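Local coordinates for protein extracellular ligand-binding receptor (Rhodopseudomonas palustris, PDB 3SG0) that probably serves as the periplasmic solute-binding component of an ABC transporter for lignin-derived aromatic acids, and binds benzoyl-formic acid, at residues Gly151-Ile154 with Ala155-Ala159; Arg290-Asp293 with Ala294-Ala298; Gly332-Glu335 with Phe336-Ala339. One frame throughout, in Å; residues are numbered along the deposited sequence. Where two conformers were deposited one is given.

Interaction 1: residues Gly151-Ile154 with Ala155-Ala159; sequences GKYI and AKTGA
Thr157 OG1 donates to Ile154 O over 2.6 Å, and this short bond ties the threonine back to the last turn of the helix. The hydroxyl lies in the carbonyl plane on a lone pair, at a C=O...O angle of 139°. With chi1 at 68° the hydroxyl sits between the backbone N and the carbonyl carbon, which folds it back onto the preceding turn. Ile154 O also accepts from Thr157 N at 3.1 Å, but that donor stands above the carbonyl plane, so one residue supplies two donors from different directions. Thr157 N has a second, weak bond to Tyr153 O. Earlier in the turn the pairing is regular: Ala155 N donates to Gly151 O, and Lys156 N to Lys152 O. Past it, Gly158 takes a positive phi of 94° and Gly158 N bonds to Ala155 O at 3.0 Å, in a Schellman motif that terminates the helix. Thr157 OG1 in turn accepts a weak bond from Ala159 N. The methyl of the same threonine lies over one face of the Tyr153 ring, a CH-pi contact with CG2 4.1 Å from the ring centroid, while Ile154 CG2 meets Ala159 CB at 4.0 Å. Outward from this C-terminal end of helix 143-156, Tyr153, Ile154 and Thr157 all pack on Tyr244 of strand 242-244, an outermost strand of the four-stranded parallel sheet, and Ala159 touches Asp216 just before strand 217-221.

Interaction 2: residues Arg290-Asp293 with Ala294-Ala298; sequences RFVD and AYKAA
Val292 and Lys296 run side by side one helical turn apart, with Val292 CG1 3.7 Å from Lys296 CE. The lysine is extended beyond CG, so its methylene chain follows the valine, and Lys296 CG also rests 3.3 Å from Val292 O. Because Val292 CG1 is anti to the backbone N (chi1 168°), this methyl is the one presented to the lysine. Were Lys296 replaced by an alanine, Val292 CG1 would probably lose the methylene chain lying along it, opening a gap on that side. A second pair, Phe291 and Tyr295, points the same way from the helix. Their rings meet obliquely, planes at 58° and centroids 5.8 Å apart, with Phe291 CE1 4.1 Å from Tyr295 CD1. The spacing behind both pairs is set by regular i to i+4 backbone bonds: Tyr295 N to Phe291 O and Lys296 N to Val292 O are both 2.8 Å, flanked by Ala294 N to Arg290 O and Ala297 N to Asp293 O. Further out, Pro304 touches Phe291, Val292 and Tyr295, Thr50 of helix 41-50 touches both aromatics, and the Phe291 ring meets that of Trp312. This is an amphipathic helix packed on its neighbours in a periplasmic binding protein, and it carries Arg290, which with Thr316 and Glu319 forms a 3-hydroxypyruvate site seen in a crystal structure of this protein, though that ligand is not bound to this chain here.

Interaction 3: residues Gly332-Glu335 with Phe336-Ala339; sequences GTPE and FRAA
Thr333 and Phe336 meet where the chain turns from loop into helix. Gly332 has a positive phi (90°), Thr333 is extended, and helical angles begin at Pro334. Thr333 is the N-cap: its OG1 accepts from Phe336 N at 3.2 Å, with an N-H...O angle of 154°, and itself bonds to Lys330 O. Thr333 O takes Arg337 N at 3.2 Å, plus a weak bond from Phe336 N. Pro334 O and Glu335 O then receive Ala338 N and Ala339 N.

Among the side chains, Arg337 bends at chi3 (-55°) and brings its guanidinium back over the first turn, where Pro334 CA lies 3.6 Å above the guanidinium plane, off toward its rim. In the plane of that group, a water accepts from Arg337 NH1 at 2.9 Å and donates to Gly332 O at 2.9 Å, bridging helix and loop. Arg337 NE is held by Lys113 O, with a weak bond from NH2 to Ala112 O, so the arginine reaches the loop between helix 99-111 and strand 116-118. Phe336 and Ala339 pack on the last turns of helix 306-328, at Ala325, Leu326 and Ala328, while Gly332 N bonds to Asp91, just before strand 92-94.

From the N terminus, the three contacts come in series; none nests in or crosses another, and each joins adjoining segments of one helix or its end, closing no long loop. Interaction 1 ends helix 143-156 beside the four-stranded parallel sheet. Interaction 2 lies within helix 283-298, against helices 41-50 and 306-328. Interaction 3 starts helix 334-344, which also packs on helix 306-328 and reaches loops next to the six-stranded mixed sheet, so helix 306-328 is a neighbour common to interactions 2 and 3. Centres of interactions 1 and 3 are about 48 Å apart on opposite sides of the chain's centre; those of interactions 2 and 3 are about 30 Å apart. No two touch.

Interaction 1: residues Gly151-Ile154 with Ala155-Ala159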
loop_
_atom_site.group_PDB
_atom_site.type_symbol
_atom_site.label_atom_id
_atom_site.label_comp_id
_atom_site.label_asym_id
_atom_site.label_seq_id
_atom_site.Cartn_x
_atom_site.Cartn_y
_atom_site.Cartn_z
ATOM N N GLY A 151 -2.424 -15.575 7.955
ATOM C CA GLY A 151 -2.081 -16.535 8.999
ATOM C C GLY A 151 -3.176 -17.565 9.217
ATOM O O GLY A 151 -2.909 -18.770 9.334
ATOM N N LYS A 152 -4.418 -17.095 9.260
ATOM C CA LYS A 152 -5.562 -17.984 9.410
ATOM C C LYS A 152 -5.662 -18.950 8.239
ATOM O O LYS A 152 -5.931 -20.140 8.427
ATOM C CB LYS A 152 -6.851 -17.176 9.541
ATOM C CG LYS A 152 -7.020 -16.486 10.880
ATOM C CD LYS A 152 -8.403 -15.862 10.983
ATOM C CE LYS A 152 -8.680 -15.328 12.378
ATOM N NZ LYS A 152 -7.950 -14.062 12.644
ATOM N N TYR A 153 -5.460 -18.450 7.026
ATOM C CA TYR A 153 -5.507 -19.313 5.857
ATOM C C TYR A 153 -4.419 -20.378 5.916
ATOM O O TYR A 153 -4.681 -21.556 5.689
ATOM C CB TYR A 153 -5.387 -18.523 4.552
ATOM C CG TYR A 153 -5.412 -19.437 3.356
ATOM C CD1 TYR A 153 -6.613 -19.955 2.890
ATOM C CD2 TYR A 153 -4.242 -19.827 2.725
ATOM C CE1 TYR A 153 -6.651 -20.809 1.812
ATOM C CE2 TYR A 153 -4.271 -20.691 1.643
ATOM C CZ TYR A 153 -5.482 -21.174 1.191
ATOM O OH TYR A 153 -5.528 -22.031 0.116
ATOM N N ILE A 154 -3.195 -19.967 6.217
ATOM C CA ILE A 154 -2.089 -20.911 6.301
ATOM C C ILE A 154 -2.399 -22.021 7.306
ATOM O O ILE A 154 -2.186 -23.204 7.028
ATOM C CB ILE A 154 -0.777 -20.194 6.663
ATOM C CG1 ILE A 154 -0.376 -19.253 5.522
ATOM C CG2 ILE A 154 0.325 -21.211 6.944
ATOM C CD1 ILE A 154 0.765 -18.298 5.855
ATOM N N ALA A 155 -2.917 -21.647 8.468
ATOM C CA ALA A 155 -3.273 -22.643 9.478
ATOM C C ALA A 155 -4.292 -23.642 8.928
ATOM O O ALA A 155 -4.183 -24.850 9.160
ATOM C CB ALA A 155 -3.805 -21.964 10.724
ATOM N N LYS A 156 -5.271 -23.133 8.185
ATOM C CA LYS A 156 -6.337 -23.974 7.648
ATOM C C LYS A 156 -5.829 -24.998 6.638
ATOM O O LYS A 156 -6.449 -26.048 6.449
ATOM C CB LYS A 156 -7.444 -23.117 7.029
ATOM C CG LYS A 156 -8.209 -22.279 8.039
ATOM C CD LYS A 156 -9.300 -21.458 7.372
ATOM C CE LYS A 156 -10.024 -20.582 8.381
ATOM N NZ LYS A 156 -11.065 -19.734 7.735
ATOM N N THR A 157 -4.697 -24.712 5.999
ATOM C CA THR A 157 -4.134 -25.646 5.028
ATOM C C THR A 157 -3.501 -26.854 5.705
ATOM O O THR A 157 -3.184 -27.842 5.046
ATOM C CB THR A 157 -3.048 -24.994 4.152
ATOM O OG1 THR A 157 -1.899 -24.689 4.957
ATOM C CG2 THR A 157 -3.573 -23.732 3.484
ATOM N N GLY A 158 -3.286 -26.758 7.013
ATOM C CA GLY A 158 -2.665 -27.845 7.752
ATOM C C GLY A 158 -1.159 -27.712 7.915
ATOM O O GLY A 158 -0.522 -28.576 8.513
ATOM N N ALA A 159 -0.576 -26.639 7.383
ATOM C CA ALA A 159 0.858 -26.412 7.539
ATOM C C ALA A 159 1.225 -26.333 9.018
ATOM O O ALA A 159 0.531 -25.686 9.799
ATOM C CB ALA A 159 1.283 -25.138 6.813
#

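Interaction 2: residues Arg290-Asp293 with Ala294-Ala298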
loop_
_atom_site.group_PDB
_atom_site.type_symbol
_atom_site.label_atom_id
_atom_site.label_comp_id
_atom_site.label_asym_id
_atom_site.label_seq_id
_atom_site.Cartn_x
_atom_site.Cartn_y
_atom_site.Cartn_z
ATOM N N ARG A 290 -13.951 3.290 -12.562
ATOM C CA ARG A 290 -13.729 4.735 -12.574
ATOM C C ARG A 290 -12.239 5.049 -12.677
ATOM O O ARG A 290 -11.817 5.908 -13.457
ATOM C CB ARG A 290 -14.306 5.391 -11.317
ATOM C CG ARG A 290 -15.819 5.470 -11.280
ATOM C CD ARG A 290 -16.290 6.356 -10.137
ATOM N NE ARG A 290 -15.748 7.710 -10.235
ATOM C CZ ARG A 290 -14.810 8.206 -9.434
ATOM N NH1 ARG A 290 -14.306 7.464 -8.458
ATOM N NH2 ARG A 290 -14.381 9.449 -9.604
ATOM N N PHE A 291 -11.437 4.354 -11.877
ATOM C CA PHE A 291 -9.992 4.532 -11.901
ATOM C C PHE A 291 -9.391 4.065 -13.217
ATOM O O PHE A 291 -8.630 4.795 -13.858
ATOM C CB PHE A 291 -9.362 3.767 -10.738
ATOM C CG PHE A 291 -7.874 3.572 -10.860
ATOM C CD1 PHE A 291 -7.008 4.654 -10.883
ATOM C CD2 PHE A 291 -7.338 2.293 -10.916
ATOM C CE1 PHE A 291 -5.638 4.460 -10.968
ATOM C CE2 PHE A 291 -5.979 2.096 -10.993
ATOM C CZ PHE A 291 -5.122 3.179 -11.022
ATOM N N VAL A 292 -9.729 2.849 -13.627
ATOM C CA VAL A 292 -9.146 2.279 -14.837
ATOM C C VAL A 292 -9.471 3.133 -16.063
ATOM O O VAL A 292 -8.599 3.402 -16.896
ATOM C CB VAL A 292 -9.602 0.814 -15.050
ATOM C CG1 VAL A 292 -9.241 0.325 -16.450
ATOM C CG2 VAL A 292 -9.000 -0.092 -13.973
ATOM N N ASP A 293 -10.717 3.575 -16.168
ATOM C CA ASP A 293 -11.114 4.380 -17.313
ATOM C C ASP A 293 -10.336 5.689 -17.353
ATOM O O ASP A 293 -9.854 6.105 -18.409
ATOM C CB ASP A 293 -12.619 4.660 -17.287
ATOM C CG ASP A 293 -13.456 3.408 -17.496
ATOM O OD1 ASP A 293 -12.891 2.365 -17.884
ATOM O OD2 ASP A 293 -14.686 3.475 -17.281
ATOM N N ALA A 294 -10.213 6.343 -16.207
ATOM C CA ALA A 294 -9.494 7.608 -16.154
ATOM C C ALA A 294 -8.012 7.403 -16.436
ATOM O O ALA A 294 -7.393 8.181 -17.161
ATOM C CB ALA A 294 -9.698 8.279 -14.811
ATOM N N TYR A 295 -7.436 6.347 -15.871
ATOM C CA TYR A 295 -6.026 6.059 -16.078
ATOM C C TYR A 295 -5.737 5.765 -17.547
ATOM O O TYR A 295 -4.782 6.297 -18.122
ATOM C CB TYR A 295 -5.597 4.881 -15.210
ATOM C CG TYR A 295 -4.131 4.541 -15.292
ATOM C CD1 TYR A 295 -3.243 4.967 -14.307
ATOM C CD2 TYR A 295 -3.630 3.771 -16.344
ATOM C CE1 TYR A 295 -1.905 4.638 -14.365
ATOM C CE2 TYR A 295 -2.292 3.438 -16.408
ATOM C CZ TYR A 295 -1.433 3.877 -15.416
ATOM O OH TYR A 295 -0.100 3.557 -15.443
ATOM N N LYS A 296 -6.555 4.912 -18.157
ATOM C CA LYS A 296 -6.377 4.589 -19.569
ATOM C C LYS A 296 -6.471 5.837 -20.442
ATOM O O LYS A 296 -5.683 6.008 -21.375
ATOM C CB LYS A 296 -7.386 3.528 -20.019
ATOM C CG LYS A 296 -7.043 2.129 -19.530
ATOM C CD LYS A 296 -7.990 1.084 -20.091
ATOM C CE LYS A 296 -7.532 -0.318 -19.722
ATOM N NZ LYS A 296 -8.386 -1.357 -20.359
ATOM N N ALA A 297 -7.412 6.718 -20.131
ATOM C CA ALA A 297 -7.598 7.924 -20.928
ATOM C C ALA A 297 -6.375 8.831 -20.851
ATOM O O ALA A 297 -6.079 9.567 -21.799
ATOM C CB ALA A 297 -8.846 8.668 -20.490
ATOM N N ALA A 298 -5.661 8.770 -19.730
ATOM C CA ALA A 298 -4.495 9.623 -19.520
ATOM C C ALA A 298 -3.189 8.965 -19.950
ATOM O O ALA A 298 -2.154 9.631 -20.050
ATOM C CB ALA A 298 -4.412 10.039 -18.054
#

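Interaction 3: residues Gly332-Glu335 with Phe336-Ala339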
loop_
_atom_site.group_PDB
_atom_site.type_symbol
_atom_site.label_atom_id
_atom_site.label_comp_id
_atom_site.label_asym_id
_atom_site.label_seq_id
_atom_site.Cartn_x
_atom_site.Cartn_y
_atom_site.Cartn_z
ATOM N N GLY A 332 -4.887 27.400 0.528
ATOM C CA GLY A 332 -3.620 28.046 0.807
ATOM C C GLY A 332 -3.477 28.570 2.223
ATOM O O GLY A 332 -2.491 29.234 2.544
ATOM N N THR A 333 -4.465 28.293 3.069
ATOM C CA THR A 333 -4.447 28.746 4.460
ATOM C C THR A 333 -4.415 27.552 5.399
ATOM O O THR A 333 -4.905 26.475 5.060
ATOM C CB THR A 333 -5.690 29.583 4.809
ATOM O OG1 THR A 333 -6.859 28.757 4.724
ATOM C CG2 THR A 333 -5.830 30.782 3.870
ATOM N N PRO A 334 -3.862 27.749 6.604
ATOM C CA PRO A 334 -3.880 26.648 7.572
ATOM C C PRO A 334 -5.305 26.224 7.909
ATOM O O PRO A 334 -5.550 25.054 8.148
ATOM C CB PRO A 334 -3.198 27.246 8.807
ATOM C CG PRO A 334 -2.440 28.426 8.314
ATOM C CD PRO A 334 -3.134 28.931 7.093
ATOM N N GLU A 335 -6.240 27.164 7.917
ATOM C CA GLU A 335 -7.624 26.838 8.245
ATOM C C GLU A 335 -8.246 25.871 7.232
ATOM O O GLU A 335 -9.021 24.994 7.596
ATOM C CB GLU A 335 -8.463 28.116 8.369
ATOM C CG GLU A 335 -8.090 28.996 9.561
ATOM C CD GLU A 335 -6.839 29.846 9.348
ATOM O OE1 GLU A 335 -6.352 29.979 8.205
ATOM O OE2 GLU A 335 -6.340 30.406 10.348
ATOM N N PHE A 336 -7.907 26.034 5.957
ATOM C CA PHE A 336 -8.385 25.125 4.919
ATOM C C PHE A 336 -7.791 23.729 5.107
ATOM O O PHE A 336 -8.494 22.722 5.035
ATOM C CB PHE A 336 -8.030 25.696 3.546
ATOM C CG PHE A 336 -8.499 24.866 2.380
ATOM C CD1 PHE A 336 -9.843 24.796 2.052
ATOM C CD2 PHE A 336 -7.585 24.205 1.580
ATOM C CE1 PHE A 336 -10.265 24.049 0.964
ATOM C CE2 PHE A 336 -8.000 23.469 0.487
ATOM C CZ PHE A 336 -9.340 23.387 0.179
ATOM N N ARG A 337 -6.491 23.675 5.364
ATOM C CA ARG A 337 -5.834 22.396 5.611
ATOM C C ARG A 337 -6.430 21.692 6.830
ATOM O O ARG A 337 -6.625 20.482 6.820
ATOM C CB ARG A 337 -4.335 22.589 5.794
ATOM C CG ARG A 337 -3.669 23.226 4.588
ATOM C CD ARG A 337 -2.167 23.080 4.603
ATOM N NE ARG A 337 -1.542 23.577 5.821
ATOM C CZ ARG A 337 -1.084 24.812 5.987
ATOM N NH1 ARG A 337 -1.212 25.722 5.023
ATOM N NH2 ARG A 337 -0.514 25.145 7.140
ATOM N N ALA A 338 -6.704 22.456 7.882
ATOM C CA ALA A 338 -7.273 21.888 9.099
ATOM C C ALA A 338 -8.681 21.370 8.833
ATOM O O ALA A 338 -9.090 20.353 9.384
ATOM C CB ALA A 338 -7.276 22.914 10.232
ATOM N N ALA A 339 -9.436 22.081 7.995
ATOM C CA ALA A 339 -10.783 21.647 7.656
ATOM C C ALA A 339 -10.741 20.341 6.867
ATOM O O ALA A 339 -11.557 19.455 7.081
ATOM C CB ALA A 339 -11.525 22.729 6.882
HETATM O O HOH W 1 -0.556 28.470 4.506
#